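Local coordinates for protein cellulose 1,4-beta-cellobiosidase (Thermobifida fusca, PDB 4JJJ) that probably hydrolyses cellulose chains to release cellobiose, this chain being the family 48 glycoside hydrolase part of a longer secreted cellulase, at residues G260-R264 and Q342-P346; A266-F272 and S292-S298. The protein carries 1 engineered substitution. One frame throughout, in Å; residues are numbered along the deposited sequence.

Overall arrangement
Two neighbouring contacts of an (alpha/alpha)6 glycosidase lie between helix 250-263, the loop that follows it and the loop before helix 348-365. Along the chain, contact 2 is nested inside contact 1: helix 250-263 runs into 260-264, the chain continues through 266-272, doubles back as 292-298, and only much later reaches 342-346, the loop between helices 329-337 and 348-365. Their centres lie about 15 Å apart on the same side of the chain's centre, and they touch where Leu263 CG packs on Leu297 CD2 at 3.8 Å. Helix 348-365 borders both. Contact 1 joins helix 250-263 to a loop whose Asp344 binds sodium, while contact 2 shapes the loop that carries two sugar-binding residues.

Contact 1 (G260-R264 and Q342-P346); sequences GDYLR and QPDSP. With NA (sodium ion), chain I.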
loop_
_atom_site.group_PDB
_atom_site.type_symbol
_atom_site.label_atom_id
_atom_site.label_comp_id
_atom_site.label_asym_id
_atom_site.label_seq_id
_atom_site.Cartn_x
_atom_site.Cartn_y
_atom_site.Cartn_z
ATOM N N GLY A 260 -2.485 -12.178 -9.023
ATOM C CA GLY A 260 -3.412 -12.580 -7.966
ATOM C C GLY A 260 -3.012 -13.910 -7.343
ATOM O O GLY A 260 -3.226 -14.163 -6.154
ATOM N N ASP A 261 -2.511 -14.816 -8.175
ATOM C CA ASP A 261 -2.026 -16.156 -7.682
ATOM C C ASP A 261 -0.904 -15.969 -6.719
ATOM O O ASP A 261 -0.889 -16.559 -5.637
ATOM C CB ASP A 261 -1.662 -17.009 -8.905
ATOM C CG ASP A 261 -1.963 -18.442 -8.731
ATOM O OD1 ASP A 261 -2.380 -18.860 -7.616
ATOM O OD2 ASP A 261 -1.978 -19.109 -9.791
ATOM N N TYR A 262 0.120 -15.164 -7.067
ATOM C CA TYR A 262 1.246 -14.882 -6.166
ATOM C C TYR A 262 0.861 -14.072 -4.958
ATOM O O TYR A 262 1.461 -14.177 -3.907
ATOM C CB TYR A 262 2.355 -14.173 -6.912
ATOM C CG TYR A 262 3.116 -15.175 -7.839
ATOM C CD1 TYR A 262 4.220 -15.868 -7.373
ATOM C CD2 TYR A 262 2.755 -15.333 -9.156
ATOM C CE1 TYR A 262 4.835 -16.777 -8.170
ATOM C CE2 TYR A 262 3.360 -16.301 -9.973
ATOM C CZ TYR A 262 4.447 -16.980 -9.458
ATOM O OH TYR A 262 5.107 -17.929 -10.279
ATOM N N LEU A 263 -0.164 -13.251 -5.117
ATOM C CA LEU A 263 -0.653 -12.361 -4.009
ATOM C C LEU A 263 -1.169 -13.178 -2.858
ATOM O O LEU A 263 -1.313 -12.690 -1.706
ATOM C CB LEU A 263 -1.750 -11.445 -4.530
ATOM C CG LEU A 263 -2.322 -10.362 -3.613
ATOM C CD1 LEU A 263 -1.171 -9.576 -3.059
ATOM C CD2 LEU A 263 -3.317 -9.504 -4.458
ATOM N N ARG A 264 -1.474 -14.454 -3.134
ATOM C CA ARG A 264 -1.782 -15.315 -1.965
ATOM C C ARG A 264 -0.722 -15.351 -0.873
ATOM O O ARG A 264 -1.037 -15.667 0.242
ATOM C CB ARG A 264 -2.131 -16.767 -2.382
ATOM C CG ARG A 264 -3.340 -16.871 -3.336
ATOM C CD ARG A 264 -3.704 -18.290 -3.729
ATOM N NE ARG A 264 -2.650 -18.846 -4.514
ATOM C CZ ARG A 264 -2.366 -20.171 -4.649
ATOM N NH1 ARG A 264 -2.946 -21.085 -3.897
ATOM N NH2 ARG A 264 -1.419 -20.511 -5.495
ATOM N N GLN A 342 -9.802 -15.872 -12.738
ATOM C CA GLN A 342 -9.465 -17.011 -11.864
ATOM C C GLN A 342 -8.037 -17.517 -12.096
ATOM O O GLN A 342 -7.644 -17.827 -13.232
ATOM C CB GLN A 342 -10.473 -18.143 -12.071
ATOM C CG GLN A 342 -11.832 -17.879 -11.458
ATOM C CD GLN A 342 -12.879 -18.936 -11.820
ATOM O OE1 GLN A 342 -12.837 -19.524 -12.919
ATOM N NE2 GLN A 342 -13.778 -19.184 -10.950
ATOM N N PRO A 343 -7.256 -17.660 -11.040
ATOM C CA PRO A 343 -5.905 -18.135 -11.171
ATOM C C PRO A 343 -5.868 -19.559 -11.688
ATOM O O PRO A 343 -6.759 -20.396 -11.429
ATOM C CB PRO A 343 -5.350 -18.109 -9.760
ATOM C CG PRO A 343 -6.137 -17.039 -9.108
ATOM C CD PRO A 343 -7.474 -17.009 -9.774
ATOM N N ASP A 344 -4.797 -19.823 -12.399
ATOM C CA ASP A 344 -4.545 -21.129 -12.982
ATOM C C ASP A 344 -4.040 -22.181 -12.044
ATOM O O ASP A 344 -4.063 -23.381 -12.365
ATOM C CB ASP A 344 -3.524 -20.949 -14.117
ATOM C CG ASP A 344 -4.060 -20.253 -15.361
ATOM O OD1 ASP A 344 -5.291 -20.086 -15.511
ATOM O OD2 ASP A 344 -3.150 -19.888 -16.195
ATOM N N SER A 345 -3.531 -21.810 -10.893
ATOM C CA SER A 345 -3.019 -22.825 -9.948
ATOM C C SER A 345 -4.182 -23.723 -9.441
ATOM O O SER A 345 -5.326 -23.289 -9.314
ATOM C CB SER A 345 -2.338 -22.092 -8.809
ATOM O OG SER A 345 -3.331 -21.431 -8.112
ATOM N N PRO A 346 -3.880 -24.943 -9.111
ATOM C CA PRO A 346 -4.993 -25.823 -8.727
ATOM C C PRO A 346 -5.779 -25.368 -7.470
ATOM O O PRO A 346 -6.961 -25.695 -7.431
ATOM C CB PRO A 346 -4.265 -27.146 -8.462
ATOM C CG PRO A 346 -3.188 -27.104 -9.590
ATOM C CD PRO A 346 -2.633 -25.699 -9.352
HETATM NA NA NA I . -2.213 -18.216 -17.372
HETATM O O HOH W 1 -4.084 -18.822 -18.275
HETATM O O HOH W 2 -1.356 -18.091 -19.227
HETATM O O HOH W 3 -2.030 -16.456 -15.883
HETATM O O HOH W 4 -0.677 -16.111 -16.499
#
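The carboxylate of Asp261 projects from helix 250-263 onto Ser345, which meets it with two groups. Ser345 OG donates to Asp261 OD1 at 2.8 Å, where Asp261 OD1 accepts on its syn lone pair, the side of its other oxygen; the backbone N of Ser345 adds a weak bond to Asp261 OD2. With chi1 of 68°, the serine hydroxyl sits between its own backbone N and carbonyl carbon, turned back toward the acid. Pro343 CB comes within 3.5 Å of Asp261 OD2, the two side chains crossing at a slant. This joins helix 250-263 to the loop between helices 329-337 and 348-365 of the (alpha/alpha)6 fold, where Ser345 also caps the next helix through a weak bond to Gly348 N. Arg264 bends at chi3 and its guanidinium folds back toward Asp261: NE points in the guanidinium plane to Asp261 O at 3.1 Å, and NH2 forms a salt bridge with Asp261 OD1 at 2.9 Å. Ser345 OG lies close over one guanidinium face without a hydrogen bond to NH2. NH2 also forms a salt bridge with Glu133, and NH1 one with Asp351, while Tyr138 hydrogen-bonds Asp261 OD2. Beside this network, Asp344 OD2 binds the sodium ion at 2.2 Å, together with waters and Asp254.

Contact 2 (A266-F272 and S292-S298); sequences AMFDKYF and SAHYLLS. With BGC (beta-D-glucopyranose), chain D; BGC (beta-D-glucopyranose), chain B.
Segments 266-272 and 292-298 run antiparallel as irregular chains, joined by a single beta bridge between Phe268 and Ala293 and by backbone bonds that include Asp269 N to Ser292 O at 3.0 Å. Two carbonyls each take two donors: Met267 O accepts from the N atoms of His294 and Tyr295, and Ala266 O from the backbone N and the hydroxyl of Ser298. Ser298 OG, 2.6 Å from Ala266 O, lies in the carbonyl plane on a lone pair, whereas Ser298 N comes from above it. With CG between its own backbone N and carbonyl carbon (chi1 52°), the His294 ring lies over the backbone, with Met267 O 3.2 Å above its centre and Ala266 O at its edge beside CE1. Leu296 N bonds His294 ND1 in the ring plane at 3.1 Å, and NE2 donates to Ser319 O, so both ring nitrogens are engaged. A leucine here would probably leave Leu296 N and Ser319 O without their mates and deprive the Met267 carbonyl of its flat cover. At the bridge, Ala293 CB sits over one face of the Phe268 ring in a CH-pi contact, 4.0 Å from the centroid, while Ser292 OG approaches the ring edge. Met267 crosses Tyr295 at about a right angle, its SD 4.1 Å from Tyr295 CD1 in an oblique Met-aromatic contact. A type I turn follows from Asp269 to Phe272, and Asp269 OD2 accepts from Tyr271 N in an Asx turn. That turn presents Lys270, extended so that NZ reaches O2 of one glucose at 3.1 Å, and Tyr271, whose OH bonds O6 of the next at 2.7 Å: part of the glycan-binding site of this family 48 (alpha/alpha)6 domain, here contributed by a loop after helix 250-263.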
loop_
_atom_site.group_PDB
_atom_site.type_symbol
_atom_site.label_atom_id
_atom_site.label_comp_id
_atom_site.label_asym_id
_atom_site.label_seq_id
_atom_site.Cartn_x
_atom_site.Cartn_y
_atom_site.Cartn_z
ATOM N N ALA A 266 0.370 -12.948 0.665
ATOM C CA ALA A 266 -0.102 -12.013 1.667
ATOM C C ALA A 266 -1.103 -12.634 2.676
ATOM O O ALA A 266 -1.355 -12.018 3.691
ATOM C CB ALA A 266 -0.722 -10.793 0.974
ATOM N N MET A 267 -1.639 -13.816 2.336
ATOM C CA MET A 267 -2.654 -14.487 3.123
ATOM C C MET A 267 -2.112 -15.329 4.253
ATOM O O MET A 267 -2.900 -15.934 5.016
ATOM C CB MET A 267 -3.497 -15.336 2.210
ATOM C CG MET A 267 -4.352 -14.579 1.223
ATOM S SD MET A 267 -5.371 -15.751 0.318
ATOM C CE MET A 267 -6.029 -14.754 -0.978
ATOM N N PHE A 268 -0.769 -15.386 4.338
ATOM C CA PHE A 268 -0.075 -16.309 5.276
ATOM C C PHE A 268 0.602 -15.581 6.406
ATOM O O PHE A 268 1.177 -14.511 6.200
ATOM C CB PHE A 268 0.870 -17.234 4.536
ATOM C CG PHE A 268 0.154 -18.222 3.749
ATOM C CD1 PHE A 268 -0.369 -17.850 2.513
ATOM C CD2 PHE A 268 -0.111 -19.499 4.219
ATOM C CE1 PHE A 268 -1.119 -18.738 1.765
ATOM C CE2 PHE A 268 -0.846 -20.392 3.465
ATOM C CZ PHE A 268 -1.362 -20.029 2.228
ATOM N N ASP A 269 0.665 -16.217 7.565
ATOM C CA ASP A 269 1.491 -15.709 8.667
ATOM C C ASP A 269 2.943 -15.466 8.166
ATOM O O ASP A 269 3.443 -16.210 7.325
ATOM C CB ASP A 269 1.500 -16.757 9.801
ATOM C CG ASP A 269 2.297 -16.306 10.999
ATOM O OD1 ASP A 269 1.726 -15.549 11.826
ATOM O OD2 ASP A 269 3.465 -16.722 11.095
ATOM N N LYS A 270 3.619 -14.490 8.770
ATOM C CA LYS A 270 4.932 -14.127 8.348
ATOM C C LYS A 270 5.837 -15.353 8.212
ATOM O O LYS A 270 6.566 -15.482 7.242
ATOM C CB LYS A 270 5.506 -13.131 9.287
ATOM C CG LYS A 270 6.791 -12.469 8.896
ATOM C CD LYS A 270 7.361 -11.503 9.952
ATOM C CE LYS A 270 8.680 -10.904 9.512
ATOM N NZ LYS A 270 9.151 -9.954 10.534
ATOM N N TYR A 271 5.877 -16.158 9.286
ATOM C CA TYR A 271 6.733 -17.315 9.300
ATOM C C TYR A 271 5.933 -18.621 9.212
ATOM O O TYR A 271 6.378 -19.702 9.685
ATOM C CB TYR A 271 7.640 -17.297 10.535
ATOM C CG TYR A 271 8.680 -16.223 10.465
ATOM C CD1 TYR A 271 9.763 -16.362 9.631
ATOM C CD2 TYR A 271 8.520 -15.027 11.235
ATOM C CE1 TYR A 271 10.722 -15.309 9.520
ATOM C CE2 TYR A 271 9.457 -13.994 11.126
ATOM C CZ TYR A 271 10.534 -14.174 10.249
ATOM O OH TYR A 271 11.463 -13.108 10.219
ATOM N N PHE A 272 4.823 -18.583 8.509
ATOM C CA PHE A 272 3.969 -19.696 8.241
ATOM C C PHE A 272 3.605 -20.451 9.546
ATOM O O PHE A 272 3.489 -21.657 9.508
ATOM C CB PHE A 272 4.602 -20.619 7.169
ATOM C CG PHE A 272 4.730 -19.952 5.810
ATOM C CD1 PHE A 272 3.649 -19.928 4.936
ATOM C CD2 PHE A 272 5.938 -19.317 5.436
ATOM C CE1 PHE A 272 3.806 -19.205 3.752
ATOM C CE2 PHE A 272 6.074 -18.647 4.231
ATOM C CZ PHE A 272 4.964 -18.561 3.410
ATOM N N SER A 292 -1.600 -22.146 8.218
ATOM C CA SER A 292 -0.901 -20.875 8.404
ATOM C C SER A 292 -1.579 -19.737 7.577
ATOM O O SER A 292 -1.055 -18.622 7.586
ATOM C CB SER A 292 0.561 -20.968 7.993
ATOM O OG SER A 292 0.697 -21.466 6.672
ATOM N N ALA A 293 -2.697 -20.024 6.902
ATOM C CA ALA A 293 -3.417 -18.974 6.195
ATOM C C ALA A 293 -4.453 -18.295 7.041
ATOM O O ALA A 293 -5.342 -18.951 7.563
ATOM C CB ALA A 293 -4.018 -19.534 4.932
ATOM N N HIS A 294 -4.379 -16.951 7.123
ATOM C CA HIS A 294 -5.419 -16.072 7.710
ATOM C C HIS A 294 -6.388 -15.589 6.629
ATOM O O HIS A 294 -7.462 -15.135 6.957
ATOM C CB HIS A 294 -4.822 -14.940 8.509
ATOM C CG HIS A 294 -3.798 -14.150 7.784
ATOM N ND1 HIS A 294 -4.106 -13.416 6.646
ATOM C CD2 HIS A 294 -2.476 -14.016 7.990
ATOM C CE1 HIS A 294 -2.993 -12.824 6.237
ATOM N NE2 HIS A 294 -1.991 -13.167 7.033
ATOM N N TYR A 295 -5.984 -15.746 5.345
ATOM C CA TYR A 295 -6.917 -15.448 4.249
ATOM C C TYR A 295 -7.316 -14.011 4.170
ATOM O O TYR A 295 -8.316 -13.690 3.479
ATOM C CB TYR A 295 -8.140 -16.367 4.312
ATOM C CG TYR A 295 -7.812 -17.812 4.022
ATOM C CD1 TYR A 295 -7.452 -18.242 2.758
ATOM C CD2 TYR A 295 -7.902 -18.728 5.061
ATOM C CE1 TYR A 295 -7.216 -19.602 2.529
ATOM C CE2 TYR A 295 -7.632 -20.046 4.871
ATOM C CZ TYR A 295 -7.370 -20.493 3.611
ATOM O OH TYR A 295 -7.092 -21.857 3.306
ATOM N N LEU A 296 -6.517 -13.109 4.715
ATOM C CA LEU A 296 -6.702 -11.680 4.541
ATOM C C LEU A 296 -5.582 -11.084 3.731
ATOM O O LEU A 296 -4.521 -11.745 3.556
ATOM C CB LEU A 296 -6.756 -10.999 5.917
ATOM C CG LEU A 296 -7.906 -11.420 6.787
ATOM C CD1 LEU A 296 -7.787 -10.756 8.154
ATOM C CD2 LEU A 296 -9.277 -11.142 6.211
ATOM N N LEU A 297 -5.766 -9.881 3.174
ATOM C CA LEU A 297 -4.670 -9.145 2.492
ATOM C C LEU A 297 -3.830 -8.456 3.568
ATOM O O LEU A 297 -4.222 -7.372 4.045
ATOM C CB LEU A 297 -5.153 -8.173 1.447
ATOM C CG LEU A 297 -5.701 -8.870 0.211
ATOM C CD1 LEU A 297 -6.483 -7.919 -0.617
ATOM C CD2 LEU A 297 -4.447 -9.224 -0.691
ATOM N N SER A 298 -2.761 -9.130 4.014
ATOM C CA SER A 298 -1.902 -8.558 4.980
ATOM C C SER A 298 -1.008 -7.410 4.446
ATOM O O SER A 298 -1.099 -7.053 3.291
ATOM C CB SER A 298 -1.086 -9.597 5.659
ATOM O OG SER A 298 -0.051 -10.027 4.770
HETATM C C2 BGC D . 10.224 -7.761 7.468
HETATM C C3 BGC D . 11.534 -8.466 7.750
HETATM C C4 BGC D . 12.357 -8.685 6.494
HETATM C C5 BGC D . 12.478 -7.423 5.680
HETATM C C6 BGC D . 13.101 -7.563 4.342
HETATM C C1 BGC D . 10.513 -6.479 6.649
HETATM O O2 BGC D . 9.483 -7.459 8.643
HETATM O O3 BGC D . 11.272 -9.739 8.399
HETATM O O4 BGC D . 13.687 -9.078 6.975
HETATM O O5 BGC D . 11.160 -6.839 5.440
HETATM O O6 BGC D . 13.272 -6.313 3.701
HETATM C C2 BGC B . 15.684 -10.122 6.572
HETATM C C3 BGC B . 16.319 -11.377 5.987
HETATM C C4 BGC B . 15.664 -12.640 6.604
HETATM C C5 BGC B . 14.146 -12.548 6.428
HETATM C C6 BGC B . 13.402 -13.707 7.174
HETATM C C1 BGC B . 14.180 -10.163 6.310
HETATM O O2 BGC B . 16.258 -9.023 5.893
HETATM O O3 BGC B . 17.728 -11.334 6.308
HETATM O O4 BGC B . 16.069 -13.815 5.902
HETATM O O5 BGC B . 13.691 -11.319 7.008
HETATM O O6 BGC B . 13.558 -13.628 8.591
#